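Long-range contact in diaminopimelate decarboxylase (Phaeodactylum tricornutum, PDB 7JPJ), which probably decarboxylates diaminopimelate to lysine with pyridoxal 5'-phosphate as cofactor, and is an obligate dimer: residues V144-G149 with E198-H203. Residues are numbered along the deposited sequence; the frame is centred on the assembly and turned at random.
Sequences VRVNPG and ERIHTH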
loop_
_atom_site.group_PDB
_atom_site.type_symbol
_atom_site.label_atom_id
_atom_site.label_comp_id
_atom_site.label_asym_id
_atom_site.label_seq_id
_atom_site.Cartn_x
_atom_site.Cartn_y
_atom_site.Cartn_z
ATOM N N VAL A 144 -15.409 26.112 -4.261
ATOM C CA VAL A 144 -14.083 26.389 -4.805
ATOM C C VAL A 144 -13.049 26.097 -3.726
ATOM O O VAL A 144 -13.052 26.745 -2.673
ATOM C CB VAL A 144 -13.950 27.844 -5.289
ATOM C CG1 VAL A 144 -12.591 28.069 -5.926
ATOM C CG2 VAL A 144 -15.058 28.185 -6.272
ATOM N N ARG A 145 -12.162 25.137 -3.986
ATOM C CA ARG A 145 -11.051 24.867 -3.084
ATOM C C ARG A 145 -9.845 25.703 -3.489
ATOM O O ARG A 145 -9.435 25.694 -4.655
ATOM C CB ARG A 145 -10.673 23.384 -3.069
ATOM C CG ARG A 145 -9.402 23.133 -2.264
ATOM C CD ARG A 145 -9.229 21.690 -1.830
ATOM N NE ARG A 145 -7.964 21.512 -1.118
ATOM C CZ ARG A 145 -7.610 20.403 -0.476
ATOM N NH1 ARG A 145 -8.428 19.360 -0.452
ATOM N NH2 ARG A 145 -6.437 20.337 0.140
ATOM N N VAL A 146 -9.272 26.416 -2.523
ATOM C CA VAL A 146 -8.179 27.350 -2.765
ATOM C C VAL A 146 -6.905 26.805 -2.137
ATOM O O VAL A 146 -6.922 26.305 -1.005
ATOM C CB VAL A 146 -8.505 28.749 -2.204
ATOM C CG1 VAL A 146 -7.352 29.712 -2.454
ATOM C CG2 VAL A 146 -9.796 29.278 -2.806
ATOM N N ASN A 147 -5.802 26.888 -2.883
ATOM C CA ASN A 147 -4.472 26.738 -2.308
ATOM C C ASN A 147 -4.040 28.110 -1.813
ATOM O O ASN A 147 -3.659 28.967 -2.621
ATOM C CB ASN A 147 -3.478 26.183 -3.331
ATOM C CG ASN A 147 -2.105 25.896 -2.731
ATOM O OD1 ASN A 147 -1.772 26.367 -1.645
ATOM N ND2 ASN A 147 -1.302 25.119 -3.448
ATOM N N PRO A 148 -4.076 28.357 -0.499
ATOM C CA PRO A 148 -3.841 29.717 0.013
ATOM C C PRO A 148 -2.433 30.240 -0.207
ATOM O O PRO A 148 -2.161 31.391 0.154
ATOM C CB PRO A 148 -4.135 29.581 1.518
ATOM C CG PRO A 148 -4.874 28.285 1.667
ATOM C CD PRO A 148 -4.351 27.402 0.584
ATOM N N GLY A 149 -1.535 29.450 -0.788
ATOM C CA GLY A 149 -0.153 29.844 -0.938
ATOM C C GLY A 149 0.751 29.396 0.186
ATOM O O GLY A 149 1.953 29.685 0.149
ATOM N N GLU A 198 -20.749 29.692 -3.794
ATOM C CA GLU A 198 -21.434 29.671 -2.511
ATOM C C GLU A 198 -20.557 29.195 -1.364
ATOM O O GLU A 198 -20.943 29.377 -0.203
ATOM C CB GLU A 198 -22.682 28.777 -2.583
ATOM C CG GLU A 198 -22.379 27.284 -2.631
ATOM C CD GLU A 198 -23.622 26.419 -2.483
ATOM O OE1 GLU A 198 -24.723 26.976 -2.286
ATOM O OE2 GLU A 198 -23.498 25.177 -2.564
ATOM N N ARG A 199 -19.397 28.605 -1.645
ATOM C CA ARG A 199 -18.616 27.946 -0.608
ATOM C C ARG A 199 -17.145 27.928 -0.998
ATOM O O ARG A 199 -16.802 27.648 -2.149
ATOM C CB ARG A 199 -19.133 26.521 -0.375
ATOM C CG ARG A 199 -18.241 25.635 0.471
ATOM C CD ARG A 199 -18.838 24.238 0.607
ATOM N NE ARG A 199 -18.959 23.560 -0.682
ATOM C CZ ARG A 199 -20.092 23.450 -1.371
ATOM N NH1 ARG A 199 -21.213 23.975 -0.894
ATOM N NH2 ARG A 199 -20.104 22.818 -2.537
ATOM N N ILE A 200 -16.286 28.235 -0.029
ATOM C CA ILE A 200 -14.838 28.166 -0.181
ATOM C C ILE A 200 -14.333 26.987 0.639
ATOM O O ILE A 200 -14.845 26.717 1.732
ATOM C CB ILE A 200 -14.158 29.480 0.256
ATOM C CG1 ILE A 200 -14.647 30.648 -0.604
ATOM C CG2 ILE A 200 -12.643 29.372 0.162
ATOM C CD1 ILE A 200 -14.202 30.570 -2.053
ATOM N N HIS A 201 -13.341 26.278 0.105
ATOM C CA HIS A 201 -12.785 25.087 0.735
ATOM C C HIS A 201 -11.282 25.258 0.900
ATOM O O HIS A 201 -10.585 25.614 -0.054
ATOM C CB HIS A 201 -13.089 23.836 -0.096
ATOM C CG HIS A 201 -12.775 22.549 0.604
ATOM N ND1 HIS A 201 -12.397 22.493 1.928
ATOM C CD2 HIS A 201 -12.787 21.269 0.163
ATOM C CE1 HIS A 201 -12.187 21.234 2.272
ATOM N NE2 HIS A 201 -12.419 20.472 1.219
ATOM N N THR A 202 -10.792 25.001 2.106
ATOM C CA THR A 202 -9.370 25.051 2.401
ATOM C C THR A 202 -8.998 23.812 3.205
ATOM O O THR A 202 -9.856 23.143 3.785
ATOM C CB THR A 202 -9.003 26.326 3.177
ATOM O OG1 THR A 202 -7.584 26.510 3.161
ATOM C CG2 THR A 202 -9.458 26.211 4.616
ATOM N N HIS A 203 -7.703 23.503 3.231
ATOM C CA HIS A 203 -7.220 22.332 3.954
ATOM C C HIS A 203 -5.724 22.448 4.209
ATOM O O HIS A 203 -4.922 21.790 3.539
ATOM C CB HIS A 203 -7.533 21.052 3.172
ATOM C CG HIS A 203 -7.186 19.790 3.903
ATOM N ND1 HIS A 203 -7.886 19.348 5.004
ATOM C CD2 HIS A 203 -6.213 18.872 3.684
ATOM C CE1 HIS A 203 -7.359 18.216 5.434
ATOM N NE2 HIS A 203 -6.342 17.906 4.651
#
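R145 pairs with H201, and V144 with I200, where strands 141-147 and 196-201 run side by side. Both are parallel strands of the TIM-type barrel that forms the pyridoxal-binding domain. Three backbone hydrogen bonds hold them: V144 N to R199 O, H201 N to V144 O, and V146 N to H201 O at 2.9 Å. R145 and H201 share one face of the sheet, and the R145 side chain leads toward the C-terminal end of the strands. Its CB lies 3.9 Å from H201 CB. CG follows at 3.5 Å from the carbonyl O of H201, and CD comes within 4.1 Å of H201 CD2. The extended chain, with CG anti to N (chi1 173°), carries the guanidinium past the H201 ring to H203. There H203 CB sits over one face of the guanidinium, near its rim. The H203 ring is turned 65° from the guanidinium plane. With an alanine here the guanidinium goes, and H203 CB would probably lose the flat group it packs on, with a gap left beside H201. Both imidazoles are held from elsewhere: H201 ND1 is hydrogen-bonded to N234 O, and H203 ND1 to G237 N. The side chain of H203 lies about 6 Å from that of K60, the predicted attachment lysine for pyridoxal phosphate, which is not attached here, and about 4 Å from a bound sulfate. The opposite face is apolar, with V144 CB 4.2 Å from I200 CD1. V146 CG2 meets I200 CG2. Beyond the strand, P148 CG rests 3.6 Å from T202 OG1.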